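Local coordinates for protein ParA (Salmonella enterica subsp. enterica serovar Newport str. SL317, PDB 3EZF) that probably acts as the P-loop ATPase of a plasmid partition system and, with ADP bound, as a DNA-binding regulator of transcription, at residues V130-A133 and H134-V138; A178-L182 and N183-A187. All coordinates share one frame; numbering follows the deposited sequence.

Interaction 1 of 2, residues V130-A133 and H134-V138; sequences VTLA and HALRV. With SO4 (sulfate ion), chain G.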
loop_
_atom_site.group_PDB
_atom_site.type_symbol
_atom_site.label_atom_id
_atom_site.label_comp_id
_atom_site.label_asym_id
_atom_site.label_seq_id
_atom_site.Cartn_x
_atom_site.Cartn_y
_atom_site.Cartn_z
ATOM N N VAL A 130 -15.412 1.510 0.472
ATOM C CA VAL A 130 -16.544 2.078 -0.250
ATOM C C VAL A 130 -17.427 0.963 -0.794
ATOM O O VAL A 130 -18.632 1.138 -0.999
ATOM C CB VAL A 130 -16.078 2.975 -1.414
ATOM C CG1 VAL A 130 -17.273 3.600 -2.083
ATOM C CG2 VAL A 130 -15.161 4.070 -0.894
ATOM N N THR A 131 -16.818 -0.193 -1.015
ATOM C CA THR A 131 -17.549 -1.331 -1.536
ATOM C C THR A 131 -18.553 -1.805 -0.499
ATOM O O THR A 131 -19.664 -2.209 -0.834
ATOM C CB THR A 131 -16.590 -2.478 -1.926
ATOM O OG1 THR A 131 -15.752 -2.055 -3.014
ATOM C CG2 THR A 131 -17.380 -3.710 -2.357
ATOM N N LEU A 132 -18.175 -1.744 0.768
ATOM C CA LEU A 132 -19.098 -2.151 1.815
ATOM C C LEU A 132 -20.195 -1.092 1.872
ATOM O O LEU A 132 -21.383 -1.399 1.945
ATOM C CB LEU A 132 -18.384 -2.220 3.160
ATOM C CG LEU A 132 -18.775 -3.396 4.052
ATOM C CD1 LEU A 132 -18.293 -3.110 5.461
ATOM C CD2 LEU A 132 -20.284 -3.611 4.019
ATOM N N ALA A 133 -19.788 0.167 1.834
ATOM C CA ALA A 133 -20.750 1.248 1.869
ATOM C C ALA A 133 -21.751 1.082 0.729
ATOM O O ALA A 133 -22.959 1.230 0.924
ATOM C CB ALA A 133 -20.035 2.578 1.755
ATOM N N HIS A 134 -21.245 0.776 -0.460
ATOM C CA HIS A 134 -22.107 0.579 -1.622
ATOM C C HIS A 134 -23.054 -0.592 -1.450
ATOM O O HIS A 134 -24.224 -0.484 -1.794
ATOM C CB HIS A 134 -21.264 0.396 -2.883
ATOM C CG HIS A 134 -20.774 1.691 -3.456
ATOM N ND1 HIS A 134 -19.892 1.760 -4.518
ATOM C CD2 HIS A 134 -21.063 2.971 -3.125
ATOM C CE1 HIS A 134 -19.666 3.023 -4.811
ATOM N NE2 HIS A 134 -20.364 3.784 -3.984
ATOM N N ALA A 135 -22.539 -1.699 -0.913
ATOM C CA ALA A 135 -23.323 -2.909 -0.656
ATOM C C ALA A 135 -24.448 -2.604 0.330
ATOM O O ALA A 135 -25.632 -2.754 0.006
ATOM C CB ALA A 135 -22.419 -4.010 -0.085
ATOM N N LEU A 136 -24.070 -2.183 1.535
ATOM C CA LEU A 136 -25.040 -1.845 2.568
ATOM C C LEU A 136 -26.179 -0.984 1.993
ATOM O O LEU A 136 -27.348 -1.176 2.318
ATOM C CB LEU A 136 -24.332 -1.102 3.718
ATOM C CG LEU A 136 -23.362 -1.941 4.567
ATOM C CD1 LEU A 136 -22.582 -1.085 5.554
ATOM C CD2 LEU A 136 -24.166 -2.983 5.305
ATOM N N ARG A 137 -25.821 -0.062 1.106
ATOM C CA ARG A 137 -26.780 0.858 0.509
ATOM C C ARG A 137 -27.832 0.220 -0.379
ATOM O O ARG A 137 -29.028 0.386 -0.152
ATOM C CB ARG A 137 -26.041 1.938 -0.291
ATOM C CG ARG A 137 -26.658 3.313 -0.191
ATOM C CD ARG A 137 -27.928 3.451 -1.004
ATOM N NE ARG A 137 -28.861 4.413 -0.398
ATOM C CZ ARG A 137 -29.634 5.248 -1.082
ATOM N NH1 ARG A 137 -29.590 5.269 -2.406
ATOM N NH2 ARG A 137 -30.479 6.026 -0.441
ATOM N N VAL A 138 -27.389 -0.512 -1.386
ATOM C CA VAL A 138 -28.309 -1.113 -2.326
ATOM C C VAL A 138 -28.768 -2.499 -1.955
ATOM O O VAL A 138 -29.465 -3.138 -2.734
ATOM C CB VAL A 138 -27.680 -1.185 -3.720
ATOM C CG1 VAL A 138 -27.072 0.159 -4.085
ATOM C CG2 VAL A 138 -26.622 -2.272 -3.756
HETATM S S SO4 G . -29.879 9.916 -0.977
HETATM O O1 SO4 G . -30.763 11.036 -1.347
HETATM O O2 SO4 G . -30.094 9.566 0.439
HETATM O O3 SO4 G . -28.473 10.309 -1.184
HETATM O O4 SO4 G . -30.185 8.753 -1.826
#

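Interaction 2 of 2, residues A178-L182 and N183-A187; sequences AQAML and NNLDA. Unlike the reference sequence in segment 183-187: Asn184 (reference Asp).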
loop_
_atom_site.group_PDB
_atom_site.type_symbol
_atom_site.label_atom_id
_atom_site.label_comp_id
_atom_site.label_asym_id
_atom_site.label_seq_id
_atom_site.Cartn_x
_atom_site.Cartn_y
_atom_site.Cartn_z
ATOM N N ALA A 178 -7.883 15.603 5.389
ATOM C CA ALA A 178 -6.830 16.179 6.210
ATOM C C ALA A 178 -6.899 17.700 6.137
ATOM O O ALA A 178 -6.768 18.390 7.141
ATOM C CB ALA A 178 -5.477 15.687 5.740
ATOM N N GLN A 179 -7.122 18.206 4.931
ATOM C CA GLN A 179 -7.223 19.637 4.703
ATOM C C GLN A 179 -8.505 20.209 5.314
ATOM O O GLN A 179 -8.457 21.236 5.998
ATOM C CB GLN A 179 -7.163 19.917 3.204
ATOM C CG GLN A 179 -5.826 19.538 2.561
ATOM C CD GLN A 179 -5.894 19.450 1.034
ATOM O OE1 GLN A 179 -4.944 18.999 0.387
ATOM N NE2 GLN A 179 -7.017 19.878 0.457
ATOM N N ALA A 180 -9.640 19.545 5.091
ATOM C CA ALA A 180 -10.909 20.013 5.641
ATOM C C ALA A 180 -10.837 20.165 7.153
ATOM O O ALA A 180 -11.387 21.112 7.718
ATOM C CB ALA A 180 -12.009 19.078 5.274
ATOM N N MET A 181 -10.147 19.249 7.820
ATOM C CA MET A 181 -10.030 19.319 9.274
ATOM C C MET A 181 -9.274 20.561 9.722
ATOM O O MET A 181 -9.599 21.177 10.727
ATOM C CB MET A 181 -9.294 18.097 9.801
ATOM C CG MET A 181 -9.971 16.780 9.530
ATOM S SD MET A 181 -8.837 15.358 9.904
ATOM C CE MET A 181 -9.031 15.308 11.630
ATOM N N LEU A 182 -8.241 20.912 8.976
ATOM C CA LEU A 182 -7.424 22.068 9.320
ATOM C C LEU A 182 -8.090 23.407 8.993
ATOM O O LEU A 182 -7.805 24.418 9.639
ATOM C CB LEU A 182 -6.060 21.971 8.619
ATOM C CG LEU A 182 -5.123 20.861 9.120
ATOM C CD1 LEU A 182 -3.839 20.816 8.277
ATOM C CD2 LEU A 182 -4.796 21.118 10.585
ATOM N N ASN A 183 -8.997 23.411 8.017
ATOM C CA ASN A 183 -9.655 24.648 7.616
ATOM C C ASN A 183 -10.887 25.052 8.416
ATOM O O ASN A 183 -11.617 25.955 8.007
ATOM C CB ASN A 183 -10.017 24.598 6.135
ATOM C CG ASN A 183 -8.823 24.323 5.263
ATOM O OD1 ASN A 183 -7.733 24.822 5.521
ATOM N ND2 ASN A 183 -9.023 23.533 4.215
ATOM N N ASN A 184 -11.121 24.404 9.551
ATOM C CA ASN A 184 -12.275 24.738 10.379
ATOM C C ASN A 184 -13.502 25.136 9.526
ATOM O O ASN A 184 -14.091 26.199 9.731
ATOM C CB ASN A 184 -11.902 25.888 11.311
ATOM C CG ASN A 184 -12.768 25.945 12.544
ATOM O OD1 ASN A 184 -13.871 25.412 12.565
ATOM N ND2 ASN A 184 -12.273 26.602 13.584
ATOM N N LEU A 185 -13.870 24.284 8.565
ATOM C CA LEU A 185 -15.015 24.534 7.689
ATOM C C LEU A 185 -16.329 24.436 8.439
ATOM O O LEU A 185 -16.371 23.994 9.590
ATOM C CB LEU A 185 -15.036 23.536 6.542
ATOM C CG LEU A 185 -13.758 23.453 5.714
ATOM C CD1 LEU A 185 -14.031 22.585 4.478
ATOM C CD2 LEU A 185 -13.310 24.849 5.316
ATOM N N ASP A 186 -17.402 24.830 7.758
ATOM C CA ASP A 186 -18.752 24.832 8.323
ATOM C C ASP A 186 -19.591 23.724 7.703
ATOM O O ASP A 186 -19.258 23.198 6.640
ATOM C CB ASP A 186 -19.410 26.185 8.048
ATOM C CG ASP A 186 -19.354 26.560 6.568
ATOM O OD1 ASP A 186 -20.343 26.325 5.839
ATOM O OD2 ASP A 186 -18.305 27.071 6.123
ATOM N N ALA A 187 -20.695 23.389 8.358
ATOM C CA ALA A 187 -21.566 22.328 7.869
ATOM C C ALA A 187 -21.892 22.420 6.379
ATOM O O ALA A 187 -21.818 21.434 5.649
ATOM C CB ALA A 187 -22.844 22.307 8.684
#

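Interaction 1 of 2, residues V130-A133 and H134-V138
The imidazole of His134 carries Val130 on one face: CG1 of Val130 lies 3.7 Å from the ring centroid, 16° off the normal, a CH-pi contact one turn apart in helix 129-138. The carbonyl oxygen of Val130 also lies over a face of this ring. The helix belongs to the P-loop NTPase fold of ParA, as the helix after the P-loop, and packs on its parallel sheet, with Val130 and Ala133 against Val151 of strand 149-153. The two side chains run side by side and point the same way. Val130 has CG1 anti to its backbone N (chi1 -177°), which sets that methyl over the ring, nearer its rim than its centre. Residues Thr198 to Val200 also touch the His134 side chain.

Regular i to i+4 bonds hold the backbone here. The shortest runs from His134 N to Val130 O, 2.7 Å. Leu136 N meets Leu132 O at 2.8 Å, with the donor close to the line of the carbonyl. On this flank CD2 of Leu132 touches CG of Leu136 at 3.5 Å, as the two side chains cross at a slant. Leu136 also reaches Thr388 and Phe392 of helix 378-400, so the helix is packed by the C-terminal helix as well as by the sheet.

Arg137 bends at chi2, its guanidinium beside Asp146 and a sulfate. Its NE bonds to Leu147 O and its NH2 forms a salt bridge with Asp146, the stronger partner. The sulfate, probably from the crystallisation liquor, meets the guanidinium obliquely, with a weak bond from Arg137 NH2 to sulfate O4, 3.1 Å.

Interaction 2 of 2, residues A178-L182 and N183-A187
The backbone N of Asn183 reaches back to two carbonyls of the last helical turn. It bonds to Gln179 O at 3.0 Å and weakly to Ala180 O at 3.3 Å. This is the C-terminal end of helix 177-182 in the P-loop NTPase fold, where the chain turns out into the loop leading to helix 187-194. The bond to Gln179 is the i to i+4 bond of the closing turn. Its donor approaches almost in line with the carbonyl, at a C=O...N angle of 164°.

The side chain of Asn183 folds back beside the same carbonyl. Its CG sits beside the backbone N and opposite the carbonyl carbon (chi1 -56°), which brings ND2 of Asn183 to 3.0 Å from Gln179 O, at an angle too poor for a hydrogen bond. ND2 bonds instead to Glu175 OE1, and Gln179 NE2 bonds to Leu174 O. These bonds tie both amides to the residues just before the helix.

Asn184 follows with positive phi and psi (35°/52°), and the chain then extends through Leu185. Met181 and Leu182 pack on Trp219 of helix 219-226, and Met181 also on helix 235-241. Asp186 is the N-cap of the next helix: its side chain caps a backbone N there, and OD2 also bonds to Thr189 OG1. On the helix flank, the end of the Leu185 side chain lies beside Ala180, with CD1 of Leu185 4.1 Å from CB of Ala180.

Both interactions are local and belong to one P-loop NTPase domain. Their centres are about 26 Å apart and their nearest atoms about 15 Å, so they do not touch. Interaction 1 lies deeper, about 8 Å from the centre of the chain, on a helix against the central sheet. Interaction 2 lies about 19 Å out, at a helix end, where Asn183 and Asn184 are exposed. Residues 130-138 keep unbroken helical bonding with apolar and CH-pi packing, with Arg137 adding a salt bridge to Asp146. In residues 178-187 the last backbone bonds of a helix are joined by side-chain amide bonds to Leu174 and Glu175 and by an N-cap at Asp186.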